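Local coordinates for dipicolinate synthase subunit A (Bacillus halodurans, PDB 3D4O), which probably serves as the oxidoreductase subunit in the synthesis of dipicolinate, the calcium-chelating acid of bacterial spores, at residues K6-I11 with A29-V34; V54-V59 with E92-H97; E139-M144 with R172-L177; F151-A156 with V214-N219; N229-M234 with R253-R258. All blocks are in the same frame, centred on the assembly; numbering follows the deposited sequence.

The five contacts sample two six-stranded parallel sheets of the same 3-2-1-4-5-6 order and the elements around them, a worked example of how one Rossmann plan is built twice in a chain. Contacts 1 and 2 belong to the N-terminal domain and touch through H7, T58 and V59, their centres 12 Å apart. Contacts 3, 4 and 5 belong to the second domain. Contacts 3 and 4 lie about 10 Å apart between centres, meet where F174 packs on I153 and I218, and both reach the second subunit; contact 5 lies about 17 Å from contact 4. The centres of contacts 1 and 3 are about 36 Å apart. 1,2-Ethanediol, probably from the crystallisation liquor, sits by contact 3 and near F151 of contact 4.

Contact 1: K6-I11 with A29-V34; sequences KHVVII and AKISLV
H7 and K30 meet on one face of the sheet, where the straight lysine chain lies as a ridge across the imidazole. CD of K30 stands over the ring face, 4.2 Å from the ring centroid in a CH-pi contact, while OG of S32 comes in at the ring edge, 3.0 Å from CE1 of H7. The ring thus sits in a notch between the lysine chain and the serine. With its CG opposite the backbone N (chi1 171°), H7 also turns ND1 to the carbonyl O of K30 for a weak bond of 3.4 Å. Farther along this face, CG2 of V9 and CG2 of V34 lean together at 4.1 Å.

The opposite face is purely aliphatic. CD1 of L33 fills the hollow beside I10, 3.7 Å from its CB, and CG2 of I31 comes within 4.0 Å of CD1 of I10. Helix 15-26, through I21 and L24, packs onto these bumps and completes the first beta-alpha-beta unit of a Rossmann-type domain.

Five backbone bonds in parallel register join the strands, the shortest running from N of V8 to O of K30 (2.8 Å). O of K30 therefore takes a firm amide and a weak imidazole N-H, which is consistent with a proton on ND1, and backbone and lysine methylenes together would limit the ring's rotation.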
# COMPACT_ATOMS: atom_id res chain seq x y z
N LYS C 6 32.92 24.05 -9.63
CA LYS C 6 31.56 24.52 -9.37
C LYS C 6 31.22 24.34 -7.91
O LYS C 6 31.66 23.39 -7.29
CB LYS C 6 30.55 23.88 -10.32
CG LYS C 6 30.78 24.42 -11.73
CD LYS C 6 29.58 24.29 -12.67
CE LYS C 6 29.74 25.28 -13.83
NZ LYS C 6 28.52 25.46 -14.68
N HIS C 7 30.53 25.32 -7.37
CA HIS C 7 30.13 25.30 -5.97
C HIS C 7 28.64 25.39 -5.85
O HIS C 7 28.03 26.36 -6.29
CB HIS C 7 30.82 26.43 -5.20
CG HIS C 7 30.31 26.63 -3.81
ND1 HIS C 7 29.81 25.60 -3.04
CD2 HIS C 7 30.30 27.72 -3.01
CE1 HIS C 7 29.48 26.06 -1.85
NE2 HIS C 7 29.77 27.35 -1.80
N VAL C 8 28.06 24.35 -5.27
CA VAL C 8 26.62 24.29 -5.07
C VAL C 8 26.25 24.14 -3.59
O VAL C 8 26.94 23.51 -2.80
CB VAL C 8 25.91 23.15 -5.91
CG1 VAL C 8 26.54 23.03 -7.30
CG2 VAL C 8 25.96 21.81 -5.22
N VAL C 9 25.15 24.79 -3.23
CA VAL C 9 24.60 24.67 -1.90
C VAL C 9 23.32 23.86 -2.05
O VAL C 9 22.47 24.15 -2.89
CB VAL C 9 24.35 26.02 -1.19
CG1 VAL C 9 23.35 26.87 -1.93
CG2 VAL C 9 23.86 25.79 0.24
N ILE C 10 23.28 22.80 -1.25
CA ILE C 10 22.18 21.89 -1.16
C ILE C 10 21.55 22.12 0.19
O ILE C 10 22.16 21.89 1.22
CB ILE C 10 22.65 20.42 -1.30
CG1 ILE C 10 23.32 20.18 -2.66
CG2 ILE C 10 21.48 19.44 -1.15
CD1 ILE C 10 23.57 18.68 -2.99
N ILE C 11 20.31 22.56 0.15
CA ILE C 11 19.56 22.97 1.34
C ILE C 11 18.34 22.12 1.49
O ILE C 11 17.42 22.17 0.68
CB ILE C 11 19.14 24.44 1.22
CG1 ILE C 11 20.37 25.31 0.89
CG2 ILE C 11 18.51 24.95 2.53
CD1 ILE C 11 20.07 26.79 0.74
N ALA C 29 32.21 18.15 -7.56
CA ALA C 29 31.60 19.45 -7.21
C ALA C 29 31.90 19.83 -5.76
O ALA C 29 32.08 18.97 -4.89
CB ALA C 29 30.09 19.44 -7.45
N LYS C 30 31.97 21.13 -5.52
CA LYS C 30 32.11 21.61 -4.13
C LYS C 30 30.69 21.78 -3.61
O LYS C 30 29.88 22.44 -4.24
CB LYS C 30 32.87 22.93 -4.05
CG LYS C 30 32.98 23.47 -2.62
CD LYS C 30 33.75 24.81 -2.57
CE LYS C 30 33.73 25.43 -1.16
NZ LYS C 30 34.36 26.76 -1.13
N ILE C 31 30.43 21.16 -2.46
CA ILE C 31 29.08 21.11 -1.86
C ILE C 31 28.95 21.55 -0.41
O ILE C 31 29.41 20.88 0.51
CB ILE C 31 28.51 19.67 -1.90
CG1 ILE C 31 28.55 19.10 -3.32
CG2 ILE C 31 27.07 19.67 -1.34
CD1 ILE C 31 28.40 17.57 -3.41
N SER C 32 28.27 22.68 -0.23
CA SER C 32 27.91 23.18 1.11
C SER C 32 26.56 22.58 1.43
O SER C 32 25.60 22.76 0.68
CB SER C 32 27.85 24.70 1.14
OG SER C 32 29.14 25.26 0.98
N LEU C 33 26.50 21.83 2.52
CA LEU C 33 25.29 21.04 2.85
C LEU C 33 24.56 21.49 4.11
O LEU C 33 25.01 21.29 5.24
CB LEU C 33 25.67 19.55 2.96
CG LEU C 33 24.56 18.51 3.01
CD1 LEU C 33 23.74 18.53 1.70
CD2 LEU C 33 25.19 17.10 3.29
N VAL C 34 23.38 22.07 3.88
CA VAL C 34 22.57 22.62 4.97
C VAL C 34 21.34 21.78 5.25
O VAL C 34 20.59 21.41 4.33
CB VAL C 34 22.14 24.09 4.66
CG1 VAL C 34 21.42 24.72 5.83
CG2 VAL C 34 23.33 24.93 4.26

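Contact 2: V54-V59 with E92-H97; sequences VDWNTV and EKTPNH
W56 and K93 form the tight end of this contact, their CB atoms only 3.3 Å apart, and CA of N57 comes 3.1 Å from O of K93. Beside them the short 3-10 turn 56-58 presses its backbone on T94: the CA-H of T94 points almost straight at O of W56, with a carbon-to-oxygen distance of 3.2 Å and an angle of 165° at the hydrogen. Next along, P95 sets CD and CG against the carbonyls at the end of the turn, CD lying 3.0 Å from O of V59 and CG 3.6 Å from O of N57. Since the proline has no N-H to offer, ring methylenes face these carbonyls.

The indole reaches inward, with CG2 of T94 3.9 Å from its CE3 atom. V54, from its own segment, sets CG1 over the centre of one ring face, and I62 of strand 61-63 adds to the packing around both W56 and T94. OG1 of T94 is engaged by O of I91 and by NE of R118.

Toward solvent the fit slackens. N57 and K93 are exposed, and the K93 chain, bent at chi2 and chi3, runs obliquely past the indole before NZ turns off to a weak bond with O of E89. The two loops lead into the adjacent parallel strands 61-63 and 99-102, and so pack together at the N-terminal ends of strands in a Rossmann-type sheet.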
# COMPACT_ATOMS: atom_id res chain seq x y z
N VAL C 54 26.89 29.92 5.19
CA VAL C 54 27.05 29.76 3.73
C VAL C 54 27.80 30.94 3.14
O VAL C 54 27.62 32.08 3.56
CB VAL C 54 25.68 29.50 3.03
CG1 VAL C 54 25.82 29.38 1.51
CG2 VAL C 54 25.02 28.22 3.57
N ASP C 55 28.69 30.63 2.21
CA ASP C 55 29.54 31.62 1.50
C ASP C 55 28.86 31.94 0.19
O ASP C 55 29.30 31.51 -0.89
CB ASP C 55 30.94 31.04 1.27
CG ASP C 55 31.85 31.97 0.49
OD1 ASP C 55 31.66 33.20 0.52
OD2 ASP C 55 32.77 31.44 -0.17
N TRP C 56 27.83 32.77 0.29
CA TRP C 56 26.92 33.05 -0.84
C TRP C 56 27.56 33.58 -2.10
O TRP C 56 27.11 33.24 -3.19
CB TRP C 56 25.74 33.97 -0.44
CG TRP C 56 24.92 33.43 0.68
CD1 TRP C 56 24.94 33.84 1.99
CD2 TRP C 56 24.00 32.34 0.61
NE1 TRP C 56 24.07 33.08 2.73
CE2 TRP C 56 23.48 32.15 1.91
CE3 TRP C 56 23.56 31.51 -0.42
CZ2 TRP C 56 22.54 31.18 2.20
CZ3 TRP C 56 22.62 30.54 -0.14
CH2 TRP C 56 22.13 30.38 1.16
N ASN C 57 28.58 34.41 -1.97
CA ASN C 57 29.19 35.04 -3.16
C ASN C 57 30.12 34.12 -3.98
O ASN C 57 30.76 34.56 -4.92
CB ASN C 57 29.81 36.44 -2.87
CG ASN C 57 30.89 36.42 -1.83
OD1 ASN C 57 31.50 35.38 -1.57
ND2 ASN C 57 31.14 37.58 -1.22
N THR C 58 30.12 32.82 -3.64
CA THR C 58 30.94 31.84 -4.40
C THR C 58 30.13 30.66 -4.92
O THR C 58 30.64 29.74 -5.57
CB THR C 58 32.14 31.33 -3.57
OG1 THR C 58 31.67 30.67 -2.39
CG2 THR C 58 33.05 32.49 -3.17
N VAL C 59 28.84 30.73 -4.66
CA VAL C 59 27.86 29.69 -5.00
C VAL C 59 27.31 29.80 -6.41
O VAL C 59 26.70 30.80 -6.77
CB VAL C 59 26.70 29.76 -4.01
CG1 VAL C 59 25.58 28.87 -4.43
CG2 VAL C 59 27.22 29.45 -2.58
N GLU C 92 20.85 37.48 -2.85
CA GLU C 92 21.45 38.65 -3.52
C GLU C 92 22.96 38.65 -3.34
O GLU C 92 23.69 39.40 -4.01
CB GLU C 92 20.91 39.97 -2.95
CG GLU C 92 21.69 40.45 -1.72
CD GLU C 92 20.98 41.49 -0.95
OE1 GLU C 92 19.95 41.99 -1.44
OE2 GLU C 92 21.46 41.79 0.17
N LYS C 93 23.42 37.86 -2.37
CA LYS C 93 24.85 37.72 -2.11
C LYS C 93 25.45 36.78 -3.13
O LYS C 93 26.66 36.74 -3.28
CB LYS C 93 25.19 37.22 -0.70
CG LYS C 93 25.51 38.31 0.33
CD LYS C 93 24.34 38.66 1.23
CE LYS C 93 24.03 37.51 2.19
NZ LYS C 93 22.84 37.74 3.08
N THR C 94 24.60 36.04 -3.84
CA THR C 94 25.10 35.06 -4.83
C THR C 94 25.63 35.78 -6.07
O THR C 94 25.35 36.96 -6.28
CB THR C 94 24.05 33.99 -5.21
OG1 THR C 94 22.96 34.59 -5.91
CG2 THR C 94 23.53 33.26 -3.96
N PRO C 95 26.46 35.09 -6.87
CA PRO C 95 26.91 35.70 -8.11
C PRO C 95 25.76 35.79 -9.08
O PRO C 95 24.77 35.07 -8.96
CB PRO C 95 27.98 34.73 -8.63
CG PRO C 95 28.31 33.83 -7.50
CD PRO C 95 27.11 33.79 -6.63
N ASN C 96 25.92 36.69 -10.03
CA ASN C 96 24.89 36.96 -11.04
C ASN C 96 24.39 35.71 -11.72
O ASN C 96 23.20 35.55 -11.98
CB ASN C 96 25.42 37.95 -12.10
N HIS C 97 25.32 34.81 -12.00
CA HIS C 97 25.04 33.57 -12.75
C HIS C 97 24.43 32.46 -11.91
O HIS C 97 24.01 31.45 -12.44
CB HIS C 97 26.30 33.02 -13.44
CG HIS C 97 27.41 32.72 -12.49
ND1 HIS C 97 27.51 31.51 -11.83
CD2 HIS C 97 28.43 33.48 -12.05
CE1 HIS C 97 28.57 31.54 -11.04
NE2 HIS C 97 29.14 32.73 -11.15

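Contact 3: E139-M144 with R172-L177; sequences EGTIMM and RKFAAL. With EDO (1,2-ethanediol), chain L.
F174, K173 and L177 pack on I142, and behind them the carbonyl O of R172 is gripped twice: by N of A176 in the helix at 2.9 Å, and by a weak bond of 2.9 Å from O2 of a 1,2-ethanediol, probably from the crystallisation liquor, which is also hydrogen-bonded to O of M197.

I142 is the wedge. CG1 lies over one face of the F174 ring, 4.0 Å from the centroid and somewhat toward the rim, a CH-pi contact. CG2 meets CD1 of L177 tip to tip at 3.6 Å. CD1, carried past the ring by the extended chain (chi2 165°), runs into CB of K173 at 3.4 Å, tighter than usual for two carbons. T141 approaches the same ring differently, its CG2 in the ring plane and 3.7 Å from CE2. OG1 of T141 bonds O of T137. The two helix segments cross at -47°, their axes 10.3 Å apart.

E139 turns away from this core, and its carboxylate oxygens accept the backbone N-H groups of I153 and H154 of the second subunit. NZ of K173 stays 5.6 Å from OE2 of E139, so any attraction would act only at a distance, and O of L177 takes a weak bond from NZ of K173 of the second subunit. The helices are thus joined by apolar packing, while the E139 carboxylate is used at the dimer interface.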
# COMPACT_ATOMS: atom_id res chain seq x y z
N GLU C 139 2.67 4.62 -7.19
CA GLU C 139 3.01 3.53 -6.30
C GLU C 139 2.66 3.89 -4.90
O GLU C 139 2.04 3.12 -4.18
CB GLU C 139 4.48 3.09 -6.40
CG GLU C 139 4.69 2.31 -7.70
CD GLU C 139 6.04 1.64 -7.84
OE1 GLU C 139 6.77 1.41 -6.83
OE2 GLU C 139 6.35 1.25 -8.99
N GLY C 140 3.02 5.10 -4.51
CA GLY C 140 2.72 5.56 -3.16
C GLY C 140 1.22 5.72 -2.94
O GLY C 140 0.72 5.45 -1.87
N THR C 141 0.53 6.17 -3.98
CA THR C 141 -0.92 6.37 -3.92
C THR C 141 -1.63 5.02 -3.74
O THR C 141 -2.53 4.86 -2.96
CB THR C 141 -1.44 7.10 -5.19
OG1 THR C 141 -0.80 8.38 -5.28
CG2 THR C 141 -3.00 7.32 -5.13
N ILE C 142 -1.13 4.03 -4.45
CA ILE C 142 -1.69 2.68 -4.36
C ILE C 142 -1.43 2.13 -2.97
O ILE C 142 -2.32 1.58 -2.33
CB ILE C 142 -1.09 1.80 -5.45
CG1 ILE C 142 -1.84 2.08 -6.75
CG2 ILE C 142 -1.13 0.29 -5.13
CD1 ILE C 142 -1.08 1.54 -7.96
N MSE C 143 -0.19 2.28 -2.51
CA MSE C 143 0.18 1.78 -1.18
C MSE C 143 -0.74 2.41 -0.14
O MSE C 143 -1.24 1.76 0.75
CB MSE C 143 1.64 2.07 -0.85
CG MSE C 143 1.98 1.85 0.63
SE MSE C 143 3.65 2.73 1.18
CE MSE C 143 3.02 4.60 1.23
N MSE C 144 -0.99 3.70 -0.28
CA MSE C 144 -1.86 4.40 0.69
C MSE C 144 -3.32 3.94 0.67
O MSE C 144 -3.99 3.85 1.71
CB MSE C 144 -1.91 5.91 0.45
CG MSE C 144 -0.59 6.61 0.18
SE MSE C 144 -0.41 8.17 1.32
CE MSE C 144 -0.09 6.72 2.66
N ARG C 172 -4.16 4.52 -14.54
CA ARG C 172 -3.72 3.30 -15.25
C ARG C 172 -3.41 2.17 -14.25
O ARG C 172 -3.76 1.01 -14.45
CB ARG C 172 -2.51 3.62 -16.15
CG ARG C 172 -2.08 2.51 -17.09
CD ARG C 172 -1.00 2.96 -18.14
NE ARG C 172 -1.47 3.50 -19.43
CZ ARG C 172 -1.30 4.76 -19.85
NH1 ARG C 172 -0.68 5.62 -19.05
NH2 ARG C 172 -1.71 5.16 -21.08
N LYS C 173 -2.74 2.53 -13.19
CA LYS C 173 -2.35 1.59 -12.15
C LYS C 173 -3.54 1.12 -11.28
O LYS C 173 -3.58 -0.00 -10.86
CB LYS C 173 -1.20 2.12 -11.30
CG LYS C 173 0.10 1.97 -12.07
CD LYS C 173 1.34 2.45 -11.33
CE LYS C 173 2.65 1.87 -11.99
NZ LYS C 173 2.95 2.14 -13.40
N PHE C 174 -4.50 1.98 -11.00
CA PHE C 174 -5.63 1.50 -10.21
C PHE C 174 -6.40 0.49 -11.05
O PHE C 174 -6.86 -0.55 -10.55
CB PHE C 174 -6.50 2.62 -9.66
CG PHE C 174 -6.02 3.13 -8.35
CD1 PHE C 174 -6.46 2.54 -7.17
CD2 PHE C 174 -5.10 4.15 -8.27
CE1 PHE C 174 -6.00 2.96 -5.95
CE2 PHE C 174 -4.65 4.59 -7.06
CZ PHE C 174 -5.10 4.00 -5.89
N ALA C 175 -6.48 0.77 -12.34
CA ALA C 175 -7.23 -0.08 -13.26
C ALA C 175 -6.53 -1.42 -13.41
O ALA C 175 -7.15 -2.47 -13.37
CB ALA C 175 -7.42 0.56 -14.59
N ALA C 176 -5.21 -1.38 -13.55
CA ALA C 176 -4.45 -2.63 -13.78
C ALA C 176 -4.51 -3.49 -12.53
O ALA C 176 -4.32 -4.71 -12.59
CB ALA C 176 -3.01 -2.36 -14.23
N LEU C 177 -4.84 -2.85 -11.42
CA LEU C 177 -5.00 -3.55 -10.14
C LEU C 177 -6.44 -4.07 -9.86
O LEU C 177 -6.74 -4.58 -8.78
CB LEU C 177 -4.57 -2.68 -8.97
CG LEU C 177 -3.06 -2.51 -8.76
CD1 LEU C 177 -2.91 -2.04 -7.30
CD2 LEU C 177 -2.26 -3.81 -8.97
C1 EDO L . -6.04 1.16 -18.27
O1 EDO L . -5.71 1.35 -19.65
C2 EDO L . -5.72 -0.28 -17.86
O2 EDO L . -4.70 -0.23 -16.87

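Contact 4: F151-A156 with V214-N219; sequences FTIHGA and VDVCIN
The chain makes a type II beta turn from I153 to A156, closed by N of A156 on O of I153 at 3.0 Å, with G155 at the positive phi (85°) that such a turn commonly gives to glycine. The loop around this bend packs on segment 214-219 and also meets the second subunit.

F151 does most of the reaching toward the strand. With chi1 at 53° its CG sits between the backbone N and the carbonyl carbon, and the ring extends so that CZ comes 3.9 Å from CB of D215. The phenyl and carboxylate planes stand 54° apart, so the two groups are not stacked. CG2 of V216 arrives at the ring edge, 4.2 Å from CE1, and is also approached by CD1 of I153 at 4.3 Å; one valine methyl thus meets both F151 and I153.

D215 anchors the other end. OD2 packs 3.5 Å from CA of A156 while accepting N-H from N157, and OD1 is bonded to NE2 of H237, so each carboxylate oxygen has a donor. Within the loop, OG1 of T152 donates to O of H154 at 2.8 Å, in the carbonyl plane and on a lone pair. N of T152 is bonded to OG1 of T276 of the second subunit.

The loop runs into strand 157-161, the first of this sheet in chain order, and D215 immediately precedes the fourth, 216-219. Their adjacency, and the glycine-rich turn after strand 157-161, which fits a Rossmann-type GxGxxG pattern, are marks of the Rossmann fold.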
# COMPACT_ATOMS: atom_id res chain seq x y z
N PHE C 151 -11.36 -2.47 2.87
CA PHE C 151 -11.86 -3.24 1.73
C PHE C 151 -10.79 -3.26 0.64
O PHE C 151 -9.85 -2.46 0.65
CB PHE C 151 -13.17 -2.62 1.17
CG PHE C 151 -13.05 -1.15 0.84
CD1 PHE C 151 -12.52 -0.73 -0.37
CD2 PHE C 151 -13.45 -0.19 1.74
CE1 PHE C 151 -12.38 0.64 -0.67
CE2 PHE C 151 -13.32 1.16 1.44
CZ PHE C 151 -12.79 1.58 0.23
N THR C 152 -10.93 -4.19 -0.30
CA THR C 152 -9.98 -4.29 -1.43
C THR C 152 -10.21 -3.21 -2.47
O THR C 152 -11.34 -2.82 -2.77
CB THR C 152 -10.04 -5.68 -2.16
OG1 THR C 152 -11.37 -5.91 -2.67
CG2 THR C 152 -9.60 -6.87 -1.22
N ILE C 153 -9.11 -2.73 -3.00
CA ILE C 153 -9.12 -1.81 -4.15
C ILE C 153 -9.65 -2.57 -5.36
O ILE C 153 -10.34 -2.02 -6.21
CB ILE C 153 -7.70 -1.28 -4.48
CG1 ILE C 153 -7.13 -0.55 -3.26
CG2 ILE C 153 -7.75 -0.36 -5.67
CD1 ILE C 153 -8.08 0.46 -2.69
N HIS C 154 -9.34 -3.86 -5.39
CA HIS C 154 -9.84 -4.75 -6.42
C HIS C 154 -11.37 -4.75 -6.30
O HIS C 154 -11.93 -5.00 -5.22
CB HIS C 154 -9.28 -6.17 -6.19
CG HIS C 154 -9.62 -7.15 -7.29
ND1 HIS C 154 -10.91 -7.45 -7.61
CD2 HIS C 154 -8.84 -7.93 -8.07
CE1 HIS C 154 -10.93 -8.37 -8.57
NE2 HIS C 154 -9.68 -8.67 -8.87
N GLY C 155 -12.03 -4.37 -7.38
CA GLY C 155 -13.47 -4.37 -7.43
C GLY C 155 -14.15 -3.13 -6.88
O GLY C 155 -15.37 -2.97 -6.99
N ALA C 156 -13.36 -2.25 -6.30
CA ALA C 156 -13.88 -1.00 -5.73
C ALA C 156 -14.08 0.02 -6.81
O ALA C 156 -13.52 -0.09 -7.88
CB ALA C 156 -12.88 -0.43 -4.67
N VAL C 214 -18.48 6.37 -5.25
CA VAL C 214 -17.03 6.17 -5.26
C VAL C 214 -16.46 5.85 -3.90
O VAL C 214 -16.75 6.51 -2.88
CB VAL C 214 -16.33 7.38 -5.91
CG1 VAL C 214 -14.85 7.29 -5.75
CG2 VAL C 214 -16.72 7.39 -7.39
N ASP C 215 -15.59 4.86 -3.93
CA ASP C 215 -14.95 4.35 -2.71
C ASP C 215 -13.63 5.03 -2.38
O ASP C 215 -13.27 5.18 -1.23
CB ASP C 215 -14.68 2.87 -2.87
CG ASP C 215 -15.92 2.08 -3.03
OD1 ASP C 215 -16.84 2.27 -2.21
OD2 ASP C 215 -15.95 1.25 -3.96
N VAL C 216 -12.88 5.35 -3.43
CA VAL C 216 -11.59 6.05 -3.29
C VAL C 216 -11.51 7.06 -4.40
O VAL C 216 -11.74 6.74 -5.56
CB VAL C 216 -10.35 5.11 -3.35
CG1 VAL C 216 -9.03 5.92 -3.12
CG2 VAL C 216 -10.44 3.99 -2.29
N CYS C 217 -11.23 8.28 -4.01
CA CYS C 217 -11.10 9.38 -4.95
C CYS C 217 -9.72 10.01 -4.83
O CYS C 217 -9.32 10.45 -3.75
CB CYS C 217 -12.16 10.40 -4.64
SG CYS C 217 -12.12 11.88 -5.70
N ILE C 218 -9.00 10.02 -5.95
CA ILE C 218 -7.67 10.62 -6.02
C ILE C 218 -7.72 11.88 -6.82
O ILE C 218 -8.05 11.85 -8.00
CB ILE C 218 -6.66 9.65 -6.68
CG1 ILE C 218 -6.67 8.32 -5.89
CG2 ILE C 218 -5.30 10.33 -6.76
CD1 ILE C 218 -6.80 7.10 -6.75
N ASN C 219 -7.44 13.01 -6.19
CA ASN C 219 -7.39 14.26 -6.93
C ASN C 219 -5.99 14.63 -7.39
O ASN C 219 -5.04 14.57 -6.62
CB ASN C 219 -7.92 15.44 -6.13
CG ASN C 219 -7.81 16.74 -6.92
OD1 ASN C 219 -8.29 16.83 -8.04
ND2 ASN C 219 -7.12 17.71 -6.37

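Contact 5: N229-M234 with R253-R258; sequences NVLAEM and RYAEKR
L231 leads the packing between these helices, and its atoms can be taken in turn. CB lies in the plane of the Y254 ring, at its edge, 3.7 Å from CD2. CG, set beside the backbone N by chi1 of -73°, carries the chain on toward the facing helix. From there CD1 reaches over to A255, 3.6 Å from its N and 3.7 Å from its CB, filling the groove beside the alanine. The Y254 ring runs along L231 to A232, its OH 3.6 Å from CB of A232, so the ring spans two successive residues of the other helix.

The helix segments run nearly side by side, 9.6 Å apart and 23° from parallel. They belong to successive beta-alpha-beta crossovers of the Rossmann-type sheet: helix 228-233 leads to strand 239-242, and helix 252-257 to the next strand over, 261-264.

R258, just past its helix, bends at chi2 and chi3 to bring its guanidinium to the last turn of the opposite helix. CD passes 3.5 Å from O of L231, and NH1 then donates to that oxygen at 3.1 Å, arriving 19° out of the carbonyl plane. The same oxygen accepts N of M234 in its own chain segment. A second, weak bond joins NH1 to O of M234 at 2.9 Å, and the positive guanidinium would probably be favoured by the negative end of the helix dipole there.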
# COMPACT_ATOMS: atom_id res chain seq x y z
N ASN C 229 -20.33 20.25 -1.81
CA ASN C 229 -21.50 19.61 -2.47
C ASN C 229 -21.12 18.27 -3.04
O ASN C 229 -21.91 17.32 -3.04
CB ASN C 229 -22.18 20.48 -3.54
CG ASN C 229 -23.44 21.15 -3.02
OD1 ASN C 229 -24.33 20.49 -2.47
ND2 ASN C 229 -23.55 22.47 -3.20
N VAL C 230 -19.88 18.18 -3.48
CA VAL C 230 -19.41 16.91 -4.03
C VAL C 230 -19.30 15.94 -2.87
O VAL C 230 -19.87 14.84 -2.87
CB VAL C 230 -18.05 17.07 -4.72
CG1 VAL C 230 -17.45 15.70 -5.06
CG2 VAL C 230 -18.21 17.92 -5.98
N LEU C 231 -18.53 16.37 -1.89
CA LEU C 231 -18.32 15.60 -0.67
C LEU C 231 -19.65 15.16 -0.05
O LEU C 231 -19.79 14.03 0.38
CB LEU C 231 -17.49 16.38 0.37
CG LEU C 231 -15.99 16.53 0.07
CD1 LEU C 231 -15.31 17.54 0.99
CD2 LEU C 231 -15.28 15.22 0.16
N ALA C 232 -20.64 16.04 -0.06
CA ALA C 232 -21.93 15.75 0.57
C ALA C 232 -22.65 14.53 -0.04
O ALA C 232 -23.42 13.84 0.63
CB ALA C 232 -22.84 16.96 0.53
N GLU C 233 -22.36 14.26 -1.30
CA GLU C 233 -23.00 13.14 -2.03
C GLU C 233 -22.21 11.85 -2.00
O GLU C 233 -22.67 10.79 -2.41
CB GLU C 233 -23.27 13.55 -3.49
CG GLU C 233 -24.57 14.36 -3.61
CD GLU C 233 -25.78 13.50 -3.30
OE1 GLU C 233 -25.87 12.39 -3.88
OE2 GLU C 233 -26.62 13.90 -2.46
N MSE C 234 -21.00 11.94 -1.50
CA MSE C 234 -20.10 10.77 -1.45
C MSE C 234 -20.46 9.80 -0.36
O MSE C 234 -21.08 10.18 0.61
CB MSE C 234 -18.64 11.19 -1.24
CG MSE C 234 -18.00 11.68 -2.50
SE MSE C 234 -16.20 12.38 -2.20
CE MSE C 234 -15.77 11.58 -0.52
N ARG C 253 -12.02 21.17 5.10
CA ARG C 253 -12.74 21.55 6.30
C ARG C 253 -14.09 20.85 6.27
O ARG C 253 -14.54 20.28 7.26
CB ARG C 253 -12.88 23.08 6.44
N TYR C 254 -14.72 20.83 5.10
CA TYR C 254 -16.04 20.19 4.99
C TYR C 254 -15.94 18.67 5.10
O TYR C 254 -16.79 18.02 5.71
CB TYR C 254 -16.78 20.58 3.71
CG TYR C 254 -18.18 19.98 3.69
CD1 TYR C 254 -19.20 20.57 4.42
CD2 TYR C 254 -18.47 18.81 2.99
CE1 TYR C 254 -20.46 20.04 4.45
CE2 TYR C 254 -19.75 18.27 3.01
CZ TYR C 254 -20.74 18.89 3.74
OH TYR C 254 -22.02 18.37 3.78
N ALA C 255 -14.89 18.12 4.52
CA ALA C 255 -14.70 16.65 4.53
C ALA C 255 -14.67 16.19 5.96
O ALA C 255 -15.37 15.28 6.39
CB ALA C 255 -13.38 16.27 3.83
N GLU C 256 -13.83 16.89 6.69
CA GLU C 256 -13.62 16.63 8.10
C GLU C 256 -14.94 16.73 8.87
O GLU C 256 -15.30 15.86 9.67
CB GLU C 256 -12.60 17.64 8.60
CG GLU C 256 -12.16 17.49 10.03
CD GLU C 256 -10.96 18.38 10.34
OE1 GLU C 256 -10.09 18.59 9.44
OE2 GLU C 256 -10.86 18.87 11.48
N LYS C 257 -15.70 17.76 8.55
CA LYS C 257 -16.98 18.01 9.18
C LYS C 257 -17.97 16.88 8.94
O LYS C 257 -18.71 16.49 9.84
CB LYS C 257 -17.58 19.34 8.71
N ARG C 258 -17.99 16.33 7.73
CA ARG C 258 -18.95 15.26 7.44
C ARG C 258 -18.34 13.88 7.59
O ARG C 258 -18.92 12.87 7.20
CB ARG C 258 -19.63 15.42 6.08
CG ARG C 258 -18.80 15.05 4.90
CD ARG C 258 -19.66 14.30 3.91
NE ARG C 258 -20.14 13.03 4.48
CZ ARG C 258 -20.86 12.12 3.82
NH1 ARG C 258 -21.20 12.32 2.56
NH2 ARG C 258 -21.24 11.01 4.43